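Local coordinates for hypothetical protein (Uncultured marine organism, PDB 2OD6) that is of unknown function but forms a dimer of ferredoxin-like subunits, with a pocket that holds 10-oxohexadecanoic acid, at residues F7-T12 with T101-V106; K37-R42 with I77-D82; L44-M49 with T64-D69. All blocks are in the same frame, centred on the assembly; numbering follows the deposited sequence.

Contact 1: F7-T12 with T101-V106. With OHA (10-oxohexadecanoic acid), chain E.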
loop_
_atom_site.group_PDB
_atom_site.type_symbol
_atom_site.label_atom_id
_atom_site.label_comp_id
_atom_site.label_asym_id
_atom_site.label_seq_id
_atom_site.Cartn_x
_atom_site.Cartn_y
_atom_site.Cartn_z
ATOM N N PHE A 7 4.619 10.878 3.265
ATOM C CA PHE A 7 3.399 10.724 2.493
ATOM C C PHE A 7 3.524 9.461 1.604
ATOM O O PHE A 7 4.612 9.201 1.083
ATOM C CB PHE A 7 3.190 11.939 1.580
ATOM C CG PHE A 7 2.358 13.032 2.188
ATOM C CD1 PHE A 7 2.656 13.541 3.442
ATOM C CD2 PHE A 7 1.267 13.545 1.506
ATOM C CE1 PHE A 7 1.884 14.562 4.016
ATOM C CE2 PHE A 7 0.497 14.571 2.069
ATOM C CZ PHE A 7 0.813 15.072 3.323
ATOM N N THR A 8 2.426 8.703 1.456
ATOM C CA THR A 8 2.362 7.496 0.615
ATOM C C THR A 8 1.051 7.404 -0.102
ATOM O O THR A 8 0.010 7.565 0.504
ATOM C CB THR A 8 2.543 6.210 1.426
ATOM O OG1 THR A 8 3.825 6.238 2.066
ATOM C CG2 THR A 8 2.534 4.945 0.528
ATOM N N SER A 9 1.131 7.161 -1.405
ATOM C CA SER A 9 -0.036 6.987 -2.249
ATOM C C SER A 9 -0.071 5.538 -2.717
ATOM O O SER A 9 0.996 4.961 -2.979
ATOM C CB SER A 9 0.060 7.909 -3.419
ATOM O OG SER A 9 0.065 9.246 -3.008
ATOM N N PHE A 10 -1.275 4.968 -2.798
ATOM C CA PHE A 10 -1.489 3.612 -3.293
ATOM C C PHE A 10 -2.419 3.716 -4.415
ATOM O O PHE A 10 -3.558 4.111 -4.210
ATOM C CB PHE A 10 -2.129 2.714 -2.229
ATOM C CG PHE A 10 -1.373 2.670 -0.949
ATOM C CD1 PHE A 10 -0.314 1.799 -0.771
ATOM C CD2 PHE A 10 -1.700 3.530 0.079
ATOM C CE1 PHE A 10 0.390 1.772 0.423
ATOM C CE2 PHE A 10 -0.998 3.505 1.274
ATOM C CZ PHE A 10 0.052 2.637 1.447
ATOM N N THR A 11 -1.933 3.457 -5.613
ATOM C CA THR A 11 -2.843 3.505 -6.790
ATOM C C THR A 11 -3.187 2.079 -7.126
ATOM O O THR A 11 -2.261 1.250 -7.354
ATOM C CB THR A 11 -2.110 4.202 -7.937
ATOM O OG1 THR A 11 -1.813 5.548 -7.550
ATOM C CG2 THR A 11 -2.921 4.212 -9.211
ATOM N N THR A 12 -4.481 1.811 -7.290
ATOM C CA THR A 12 -4.952 0.511 -7.722
ATOM C C THR A 12 -5.382 0.676 -9.153
ATOM O O THR A 12 -6.159 1.595 -9.502
ATOM C CB THR A 12 -6.109 -0.077 -6.831
ATOM O OG1 THR A 12 -5.616 -0.234 -5.490
ATOM C CG2 THR A 12 -6.593 -1.437 -7.380
ATOM N N THR A 101 -6.754 6.011 -6.405
ATOM C CA THR A 101 -5.615 6.267 -5.513
ATOM C C THR A 101 -6.041 6.619 -4.104
ATOM O O THR A 101 -6.937 7.423 -3.903
ATOM C CB THR A 101 -4.682 7.357 -6.051
ATOM O OG1 THR A 101 -4.244 6.981 -7.352
ATOM C CG2 THR A 101 -3.432 7.496 -5.156
ATOM N N SER A 102 -5.378 6.005 -3.129
ATOM C CA SER A 102 -5.555 6.384 -1.763
ATOM C C SER A 102 -4.287 7.066 -1.342
ATOM O O SER A 102 -3.236 6.436 -1.237
ATOM C CB SER A 102 -5.933 5.174 -0.900
ATOM O OG SER A 102 -7.316 4.908 -1.163
ATOM N N ARG A 103 -4.388 8.367 -1.094
ATOM C CA ARG A 103 -3.249 9.170 -0.644
ATOM C C ARG A 103 -3.283 9.299 0.875
ATOM O O ARG A 103 -4.325 9.664 1.454
ATOM C CB ARG A 103 -3.280 10.540 -1.308
ATOM C CG ARG A 103 -3.323 10.464 -2.837
ATOM C CD ARG A 103 -3.195 11.822 -3.494
ATOM N NE ARG A 103 -2.716 11.691 -4.869
ATOM C CZ ARG A 103 -3.488 11.467 -5.929
ATOM N NH1 ARG A 103 -4.809 11.376 -5.814
ATOM N NH2 ARG A 103 -2.929 11.353 -7.130
ATOM N N CYS A 104 -2.126 9.034 1.493
ATOM C CA CYS A 104 -1.979 8.879 2.944
ATOM C C CYS A 104 -0.822 9.675 3.529
ATOM O O CYS A 104 0.064 10.096 2.817
ATOM C CB CYS A 104 -1.731 7.391 3.285
ATOM S SG CYS A 104 -3.037 6.322 2.587
ATOM N N LEU A 105 -0.890 9.874 4.845
ATOM C CA LEU A 105 0.224 10.234 5.712
ATOM C C LEU A 105 0.592 9.011 6.482
ATOM O O LEU A 105 -0.279 8.272 6.924
ATOM C CB LEU A 105 -0.185 11.214 6.830
ATOM C CG LEU A 105 -1.170 12.325 6.613
ATOM C CD1 LEU A 105 -1.256 13.122 7.907
ATOM C CD2 LEU A 105 -0.666 13.169 5.474
ATOM N N VAL A 106 1.876 8.839 6.729
ATOM C CA VAL A 106 2.369 7.710 7.528
ATOM C C VAL A 106 2.148 8.040 9.004
ATOM O O VAL A 106 2.634 9.055 9.520
ATOM C CB VAL A 106 3.848 7.450 7.264
ATOM C CG1 VAL A 106 4.358 6.299 8.139
ATOM C CG2 VAL A 106 4.090 7.174 5.786
HETATM O O2 OHA E . 1.213 9.933 -5.459
HETATM C C16 OHA E . 0.418 9.787 -6.384
HETATM O O3 OHA E . -0.835 10.062 -6.098
HETATM C C15 OHA E . 0.820 9.366 -7.790
HETATM C C14 OHA E . -0.363 8.782 -8.586
HETATM C C13 OHA E . -0.113 8.579 -10.100
HETATM C C12 OHA E . -0.384 7.150 -10.615
HETATM C C11 OHA E . -0.632 7.038 -12.144
HETATM C C10 OHA E . 0.120 5.906 -12.875
HETATM C C9 OHA E . 1.577 6.322 -13.179
HETATM C C8 OHA E . 2.571 5.185 -13.516
HETATM C C7 OHA E . 4.014 5.710 -13.541
HETATM O O1 OHA E . 4.681 5.763 -12.511
HETATM C C6 OHA E . 4.691 6.203 -14.800
HETATM C C5 OHA E . 3.865 5.992 -16.068
HETATM C C4 OHA E . 4.674 6.419 -17.307
HETATM C C3 OHA E . 4.023 6.105 -18.670
HETATM C C2 OHA E . 3.622 4.642 -18.900
HETATM C C1 OHA E . 2.116 4.523 -19.091
HETATM O O HOH W 1 0.251 10.874 -0.519
#
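Ser-9 and Arg-103 face each other as a non-hydrogen-bonded pair, and this cross-strand pair meets the carboxylate of a bound fatty acid, 10-oxohexadecanoic acid. Ser-9 OG donates to carboxylate oxygen O2 at 2.8 Å and accepts a hydrogen bond from a water. With chi1 at -62° the hydroxyl lies opposite its own carbonyl carbon, turned up from the sheet to the acid. Arg-103 brings NH2 to 2.7 Å from the second oxygen, O3, which would probably help neutralise the acid, although the arginine has two conformers and this closeness belongs to one of them. On the same face Thr-11 OG1 and Thr-101 OG1 share a hydrogen bond of 2.8 Å. Two hydrogen-bonded pairs, Thr-8 with Cys-104 and Phe-10 with Ser-102, hold the backbones together; Phe-10 N to Ser-102 O measures 2.9 Å. These are the first and last strands in chain order, neighbours in the antiparallel ferredoxin-like sheet. Farther along, Leu-105 CD2 presses over the face of the Phe-7 ring, 3.2 Å from CZ. On the other face of the sheet, the one that carries Thr-8 and Phe-10, Cys-104 SG lies at the edge of the Phe-10 ring, 3.7 Å from CE2. Cys-104, Leu-105 and Val-106 also pair with a strand of the second subunit, continuing the sheet across the interface, where Trp-53 of that subunit meets the Phe-7 ring.

Contact 2: K37-R42 with I77-D82; sequences KEMKSR and IAYLED. With OHA (10-oxohexadecanoic acid), chain E.
Tyr-79 projects from its helix into a notch made by Glu-38, Met-39 and Arg-42. The tight part is at the phenol: Glu-38 CB lies over one face of the ring, 3.3 Å from Tyr-79 CZ. With CG anti to the backbone N (chi1 163°), the ring swings across to the other helix. Arg-42 crosses Tyr-79 at about a right angle, one guanidinium face over CD1, with NE 3.5 Å from Tyr-79 CB; the guanidinium and ring planes are 29° apart. Deeper in, Met-39, a selenomethionine, touches Leu-80 through CE, 3.7 Å from CD1, and Leu-80 CD1 in turn meets the fatty-acid chain.

The outer side, where Glu-38 and Arg-42 are partly exposed, is looser and polar. No hydrogen bond crosses between the segments; instead Arg-42 is held within its own. Its NH1 makes a salt bridge to Glu-38 OE1 (2.7 Å) and a hydrogen bond to Glu-38 O (3.0 Å), both close to the guanidinium plane. Ser-41 OG reaches that carbonyl from its opposite face, so one oxygen takes two donors. The arrangement is that of the two helices lying on one face of a ferredoxin-like sheet, here with the fatty-acid pocket between helix and sheet.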
loop_
_atom_site.group_PDB
_atom_site.type_symbol
_atom_site.label_atom_id
_atom_site.label_comp_id
_atom_site.label_asym_id
_atom_site.label_seq_id
_atom_site.Cartn_x
_atom_site.Cartn_y
_atom_site.Cartn_z
ATOM N N LYS A 37 14.039 8.373 -12.153
ATOM C CA LYS A 37 15.049 9.371 -11.907
ATOM C C LYS A 37 14.377 10.702 -11.575
ATOM O O LYS A 37 14.797 11.405 -10.658
ATOM C CB LYS A 37 15.919 9.511 -13.161
ATOM C CG LYS A 37 17.193 10.213 -12.977
ATOM C CD LYS A 37 18.027 10.215 -14.269
ATOM C CE LYS A 37 17.516 11.210 -15.316
ATOM N NZ LYS A 37 16.477 10.615 -16.222
ATOM N N GLU A 38 13.342 11.049 -12.334
ATOM C CA GLU A 38 12.692 12.348 -12.153
ATOM C C GLU A 38 11.991 12.454 -10.821
ATOM O O GLU A 38 12.105 13.468 -10.129
ATOM C CB GLU A 38 11.710 12.618 -13.289
ATOM C CG GLU A 38 12.383 12.812 -14.614
ATOM C CD GLU A 38 13.200 14.098 -14.724
ATOM O OE1 GLU A 38 13.086 14.997 -13.870
ATOM O OE2 GLU A 38 13.954 14.212 -15.698
HETATM N N MSE A 39 11.268 11.404 -10.460
HETATM C CA MSE A 39 10.520 11.384 -9.198
HETATM C C MSE A 39 11.424 11.348 -7.955
HETATM O O MSE A 39 11.157 12.017 -6.950
HETATM C CB MSE A 39 9.520 10.206 -9.189
HETATM C CG MSE A 39 8.452 10.355 -10.190
HETATM SE SE MSE A 39 7.018 9.041 -10.066
HETATM C CE MSE A 39 5.827 9.821 -8.679
ATOM N N LYS A 40 12.508 10.592 -8.027
ATOM C CA LYS A 40 13.418 10.526 -6.919
ATOM C C LYS A 40 14.123 11.834 -6.730
ATOM O O LYS A 40 14.373 12.228 -5.588
ATOM C CB LYS A 40 14.420 9.389 -7.073
ATOM C CG LYS A 40 13.784 8.021 -6.934
ATOM C CD LYS A 40 14.834 6.990 -6.616
ATOM C CE LYS A 40 14.187 5.656 -6.265
ATOM N NZ LYS A 40 15.254 4.612 -6.251
ATOM N N SER A 41 14.424 12.544 -7.827
ATOM C CA SER A 41 15.069 13.856 -7.711
ATOM C C SER A 41 14.126 14.858 -7.051
ATOM O O SER A 41 14.571 15.915 -6.619
ATOM C CB SER A 41 15.495 14.394 -9.076
ATOM O OG SER A 41 14.352 14.836 -9.807
ATOM N N ARG A 42 12.833 14.530 -7.012
ATOM C CA ARG A 42 11.808 15.342 -6.352
ATOM C C ARG A 42 11.359 14.803 -5.014
ATOM O O ARG A 42 10.394 15.318 -4.428
ATOM C CB ARG A 42 10.615 15.484 -7.286
ATOM C CG ARG A 42 10.942 16.279 -8.508
ATOM C CD ARG A 42 9.824 16.196 -9.515
ATOM N NE ARG A 42 10.036 17.151 -10.583
ATOM C CZ ARG A 42 10.853 16.976 -11.620
ATOM N NH1 ARG A 42 11.560 15.868 -11.762
ATOM N NH2 ARG A 42 10.974 17.939 -12.517
ATOM N N ILE A 77 3.452 15.048 -7.927
ATOM C CA ILE A 77 2.178 15.269 -8.634
ATOM C C ILE A 77 2.288 16.345 -9.715
ATOM O O ILE A 77 1.728 16.224 -10.800
ATOM C CB ILE A 77 1.066 15.690 -7.628
ATOM C CG1 ILE A 77 0.776 14.557 -6.651
ATOM C CG2 ILE A 77 -0.183 16.164 -8.350
ATOM C CD1 ILE A 77 0.930 13.163 -7.209
ATOM N N ALA A 78 3.005 17.413 -9.400
ATOM C CA ALA A 78 3.269 18.471 -10.349
ATOM C C ALA A 78 4.007 17.927 -11.564
ATOM O O ALA A 78 3.631 18.190 -12.702
ATOM C CB ALA A 78 4.076 19.573 -9.684
ATOM N N TYR A 79 5.060 17.162 -11.308
ATOM C CA TYR A 79 5.857 16.551 -12.358
ATOM C C TYR A 79 4.992 15.621 -13.193
ATOM O O TYR A 79 5.081 15.626 -14.409
ATOM C CB TYR A 79 7.039 15.757 -11.764
ATOM C CG TYR A 79 7.645 14.793 -12.738
ATOM C CD1 TYR A 79 8.433 15.251 -13.789
ATOM C CD2 TYR A 79 7.411 13.428 -12.640
ATOM C CE1 TYR A 79 8.985 14.366 -14.713
ATOM C CE2 TYR A 79 7.959 12.513 -13.585
ATOM C CZ TYR A 79 8.739 12.995 -14.600
ATOM O OH TYR A 79 9.287 12.132 -15.524
ATOM N N LEU A 80 4.174 14.798 -12.550
ATOM C CA LEU A 80 3.408 13.822 -13.308
ATOM C C LEU A 80 2.334 14.498 -14.150
ATOM O O LEU A 80 2.189 14.160 -15.312
ATOM C CB LEU A 80 2.829 12.729 -12.418
ATOM C CG LEU A 80 3.771 11.678 -11.788
ATOM C CD1 LEU A 80 2.972 10.802 -10.816
ATOM C CD2 LEU A 80 4.470 10.798 -12.819
ATOM N N GLU A 81 1.608 15.472 -13.602
ATOM C CA GLU A 81 0.539 16.135 -14.363
ATOM C C GLU A 81 1.136 16.899 -15.545
ATOM O O GLU A 81 0.581 16.913 -16.629
ATOM C CB GLU A 81 -0.303 17.065 -13.475
ATOM C CG GLU A 81 -1.228 16.317 -12.490
ATOM N N ASP A 82 2.294 17.502 -15.322
ATOM C CA ASP A 82 3.061 18.163 -16.380
ATOM C C ASP A 82 3.417 17.224 -17.525
ATOM O O ASP A 82 3.187 17.533 -18.690
ATOM C CB ASP A 82 4.370 18.659 -15.783
ATOM C CG ASP A 82 4.537 20.115 -15.928
ATOM O OD1 ASP A 82 4.903 20.540 -17.047
ATOM O OD2 ASP A 82 4.305 20.825 -14.916
HETATM O O2 OHA E . 1.213 9.933 -5.459
HETATM C C16 OHA E . 0.418 9.787 -6.384
HETATM O O3 OHA E . -0.835 10.062 -6.098
HETATM C C15 OHA E . 0.820 9.366 -7.790
HETATM C C14 OHA E . -0.363 8.782 -8.586
HETATM C C13 OHA E . -0.113 8.579 -10.100
HETATM C C12 OHA E . -0.384 7.150 -10.615
HETATM C C11 OHA E . -0.632 7.038 -12.144
HETATM C C10 OHA E . 0.120 5.906 -12.875
HETATM C C9 OHA E . 1.577 6.322 -13.179
HETATM C C8 OHA E . 2.571 5.185 -13.516
HETATM C C7 OHA E . 4.014 5.710 -13.541
HETATM O O1 OHA E . 4.681 5.763 -12.511
HETATM C C6 OHA E . 4.691 6.203 -14.800
HETATM C C5 OHA E . 3.865 5.992 -16.068
HETATM C C4 OHA E . 4.674 6.419 -17.307
HETATM C C3 OHA E . 4.023 6.105 -18.670
HETATM C C2 OHA E . 3.622 4.642 -18.900
HETATM C C1 OHA E . 2.116 4.523 -19.091
#

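Contact 3: L44-M49 with T64-D69; sequences LLKFSM and TYEYKD. With OHA (10-oxohexadecanoic acid), chain E.
Glu-66 O receives two backbone donors from the facing strand: Leu-45 N at 2.6 Å, and Lys-46 N in a weak bond of 3.4 Å. Glu-66 N repays Lys-46 O at 2.8 Å, and beyond it Ser-48 and Thr-64 exchange both of their backbone bonds. Their hydroxyls, Ser-48 OG and Thr-64 OG1, hydrogen-bond at 2.7 Å, each turned to the other by sitting between its own backbone N and carbonyl carbon (chi1 73° and 71°); Asn-50 also binds the serine.

Lys-46 and Glu-66 run side by side, yet NZ and OE2 are 4.4 Å apart and a water joins them, accepting from the lysine and donating to the carboxylate. The stronger partner of Glu-66 is Lys-46 of the second subunit, which forms a salt bridge to OE1.

On the pocket face, both phenols donate to the fatty acid, Tyr-65 OH to its keto oxygen O1 at 3.2 Å and Tyr-67 OH to its carboxylate oxygen O2 at 2.6 Å. The edge of Phe-47 is turned to one face of Tyr-65, planes at 62°, while the acid's chain lies over the other. Replacing Tyr-65 by a leucine would probably leave the keto oxygen without this donor and Phe-47 without its aromatic partner. The whole is a beta hairpin carrying a classic beta bulge, in a dimeric ferredoxin-like fold.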
loop_
_atom_site.group_PDB
_atom_site.type_symbol
_atom_site.label_atom_id
_atom_site.label_comp_id
_atom_site.label_asym_id
_atom_site.label_seq_id
_atom_site.Cartn_x
_atom_site.Cartn_y
_atom_site.Cartn_z
ATOM N N LEU A 44 10.669 11.259 -4.156
ATOM C CA LEU A 44 10.212 9.869 -4.130
ATOM C C LEU A 44 11.296 9.032 -3.477
ATOM O O LEU A 44 12.451 9.068 -3.889
ATOM C CB LEU A 44 9.943 9.317 -5.544
ATOM C CG LEU A 44 9.296 7.910 -5.640
ATOM C CD1 LEU A 44 7.847 7.902 -5.226
ATOM C CD2 LEU A 44 9.430 7.389 -7.047
ATOM N N LEU A 45 10.921 8.294 -2.435
ATOM C CA LEU A 45 11.876 7.407 -1.756
ATOM C C LEU A 45 11.881 6.001 -2.395
ATOM O O LEU A 45 12.947 5.398 -2.567
ATOM C CB LEU A 45 11.587 7.335 -0.245
ATOM C CG LEU A 45 11.848 8.524 0.693
ATOM C CD1 LEU A 45 11.261 8.161 2.089
ATOM C CD2 LEU A 45 13.327 8.953 0.790
ATOM N N LYS A 46 10.705 5.516 -2.790
ATOM C CA LYS A 46 10.550 4.167 -3.286
ATOM C C LYS A 46 9.279 4.068 -4.090
ATOM O O LYS A 46 8.259 4.743 -3.782
ATOM C CB LYS A 46 10.522 3.153 -2.124
ATOM C CG LYS A 46 10.512 1.694 -2.541
ATOM C CD LYS A 46 10.419 0.748 -1.329
ATOM C CE LYS A 46 9.725 -0.586 -1.697
ATOM N NZ LYS A 46 9.784 -1.506 -0.549
ATOM N N PHE A 47 9.344 3.235 -5.139
ATOM C CA PHE A 47 8.156 2.820 -5.899
ATOM C C PHE A 47 8.034 1.276 -5.902
ATOM O O PHE A 47 9.043 0.582 -5.899
ATOM C CB PHE A 47 8.262 3.303 -7.331
ATOM C CG PHE A 47 7.225 2.721 -8.246
ATOM C CD1 PHE A 47 6.013 3.339 -8.393
ATOM C CD2 PHE A 47 7.486 1.556 -8.995
ATOM C CE1 PHE A 47 5.050 2.815 -9.237
ATOM C CE2 PHE A 47 6.526 1.023 -9.850
ATOM C CZ PHE A 47 5.316 1.668 -9.983
ATOM N N SER A 48 6.797 0.746 -5.934
ATOM C CA SER A 48 6.588 -0.720 -6.111
ATOM C C SER A 48 5.343 -0.955 -6.853
ATOM O O SER A 48 4.468 -0.122 -6.773
ATOM C CB SER A 48 6.635 -1.505 -4.783
ATOM O OG SER A 48 5.488 -1.320 -3.973
HETATM N N MSE A 49 5.317 -2.038 -7.640
HETATM C CA MSE A 49 4.099 -2.505 -8.326
HETATM C C MSE A 49 3.845 -3.921 -7.815
HETATM O O MSE A 49 4.757 -4.721 -7.732
HETATM C CB MSE A 49 4.234 -2.412 -9.864
HETATM C CG MSE A 49 3.105 -2.927 -10.667
HETATM SE SE MSE A 49 3.275 -1.956 -12.367
HETATM C CE MSE A 49 5.212 -2.475 -12.666
ATOM N N THR A 64 2.764 1.598 -5.218
ATOM C CA THR A 64 2.954 2.375 -4.062
ATOM C C THR A 64 4.027 3.420 -4.386
ATOM O O THR A 64 5.030 3.096 -4.995
ATOM C CB THR A 64 3.382 1.519 -2.836
ATOM O OG1 THR A 64 4.717 1.083 -3.053
ATOM C CG2 THR A 64 2.460 0.308 -2.646
ATOM N N TYR A 65 3.775 4.672 -3.993
ATOM C CA TYR A 65 4.726 5.766 -4.103
ATOM C C TYR A 65 5.057 6.254 -2.702
ATOM O O TYR A 65 4.185 6.753 -2.006
ATOM C CB TYR A 65 4.076 6.890 -4.884
ATOM C CG TYR A 65 3.710 6.503 -6.251
ATOM C CD1 TYR A 65 2.475 5.901 -6.490
ATOM C CD2 TYR A 65 4.574 6.693 -7.322
ATOM C CE1 TYR A 65 2.076 5.506 -7.783
ATOM C CE2 TYR A 65 4.174 6.298 -8.648
ATOM C CZ TYR A 65 2.940 5.714 -8.833
ATOM O OH TYR A 65 2.578 5.337 -10.075
ATOM N N GLU A 66 6.280 6.091 -2.256
ATOM C CA GLU A 66 6.638 6.498 -0.932
ATOM C C GLU A 66 7.439 7.803 -1.027
ATOM O O GLU A 66 8.555 7.798 -1.516
ATOM C CB GLU A 66 7.506 5.437 -0.255
ATOM C CG GLU A 66 6.709 4.246 0.241
ATOM C CD GLU A 66 7.559 3.097 0.667
ATOM O OE1 GLU A 66 8.485 3.255 1.507
ATOM O OE2 GLU A 66 7.268 2.006 0.153
ATOM N N TYR A 67 6.860 8.896 -0.537
ATOM C CA TYR A 67 7.497 10.192 -0.547
ATOM C C TYR A 67 8.072 10.620 0.808
ATOM O O TYR A 67 7.598 10.209 1.881
ATOM C CB TYR A 67 6.502 11.233 -1.001
ATOM C CG TYR A 67 5.763 10.913 -2.293
ATOM C CD1 TYR A 67 6.361 11.109 -3.520
ATOM C CD2 TYR A 67 4.451 10.457 -2.275
ATOM C CE1 TYR A 67 5.676 10.837 -4.715
ATOM C CE2 TYR A 67 3.764 10.207 -3.454
ATOM C CZ TYR A 67 4.388 10.424 -4.665
ATOM O OH TYR A 67 3.723 10.206 -5.851
ATOM N N LYS A 68 9.072 11.483 0.747
ATOM C CA LYS A 68 9.756 11.998 1.932
ATOM C C LYS A 68 8.780 12.766 2.827
ATOM O O LYS A 68 8.868 12.717 4.052
ATOM C CB LYS A 68 10.897 12.921 1.470
ATOM C CG LYS A 68 11.972 13.318 2.474
ATOM C CD LYS A 68 13.111 14.153 1.756
ATOM C CE LYS A 68 13.041 15.694 1.970
ATOM N NZ LYS A 68 14.123 16.621 1.277
ATOM N N ASP A 69 7.849 13.488 2.208
ATOM C CA ASP A 69 7.010 14.448 2.944
ATOM C C ASP A 69 5.982 15.032 2.022
ATOM O O ASP A 69 5.940 14.677 0.851
ATOM C CB ASP A 69 7.837 15.572 3.598
ATOM C CG ASP A 69 8.844 16.258 2.643
ATOM O OD1 ASP A 69 8.626 16.329 1.427
ATOM O OD2 ASP A 69 9.851 16.777 3.156
HETATM O O2 OHA E . 1.213 9.933 -5.459
HETATM C C16 OHA E . 0.418 9.787 -6.384
HETATM O O3 OHA E . -0.835 10.062 -6.098
HETATM C C15 OHA E . 0.820 9.366 -7.790
HETATM C C14 OHA E . -0.363 8.782 -8.586
HETATM C C13 OHA E . -0.113 8.579 -10.100
HETATM C C12 OHA E . -0.384 7.150 -10.615
HETATM C C11 OHA E . -0.632 7.038 -12.144
HETATM C C10 OHA E . 0.120 5.906 -12.875
HETATM C C9 OHA E . 1.577 6.322 -13.179
HETATM C C8 OHA E . 2.571 5.185 -13.516
HETATM C C7 OHA E . 4.014 5.710 -13.541
HETATM O O1 OHA E . 4.681 5.763 -12.511
HETATM C C6 OHA E . 4.691 6.203 -14.800
HETATM C C5 OHA E . 3.865 5.992 -16.068
HETATM C C4 OHA E . 4.674 6.419 -17.307
HETATM C C3 OHA E . 4.023 6.105 -18.670
HETATM C C2 OHA E . 3.622 4.642 -18.900
HETATM C C1 OHA E . 2.116 4.523 -19.091
HETATM O O HOH W 2 8.727 0.070 1.715
#

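From the N terminus, strand 7-15 comes first and waits almost the whole chain for its partner. Helix 18-40 and strand 44-52 follow; the hairpin turns back into strand 59-67, and contact 3 closes the shortest loop. Helix 70-85 then packs against the segment 37-42, so contact 2 closes around contact 3. The last strand, 98-109, completes contact 1, which encloses the other two; none cross. In space strand 7-15 joins the sheet halves: it pairs with 101-106 on one flank and, through Phe-7 and Ser-9, with Tyr-67 and Tyr-65 on the other. Met-39 of helix 18-40 packs on those tyrosines, and all three contacts touch the same fatty acid.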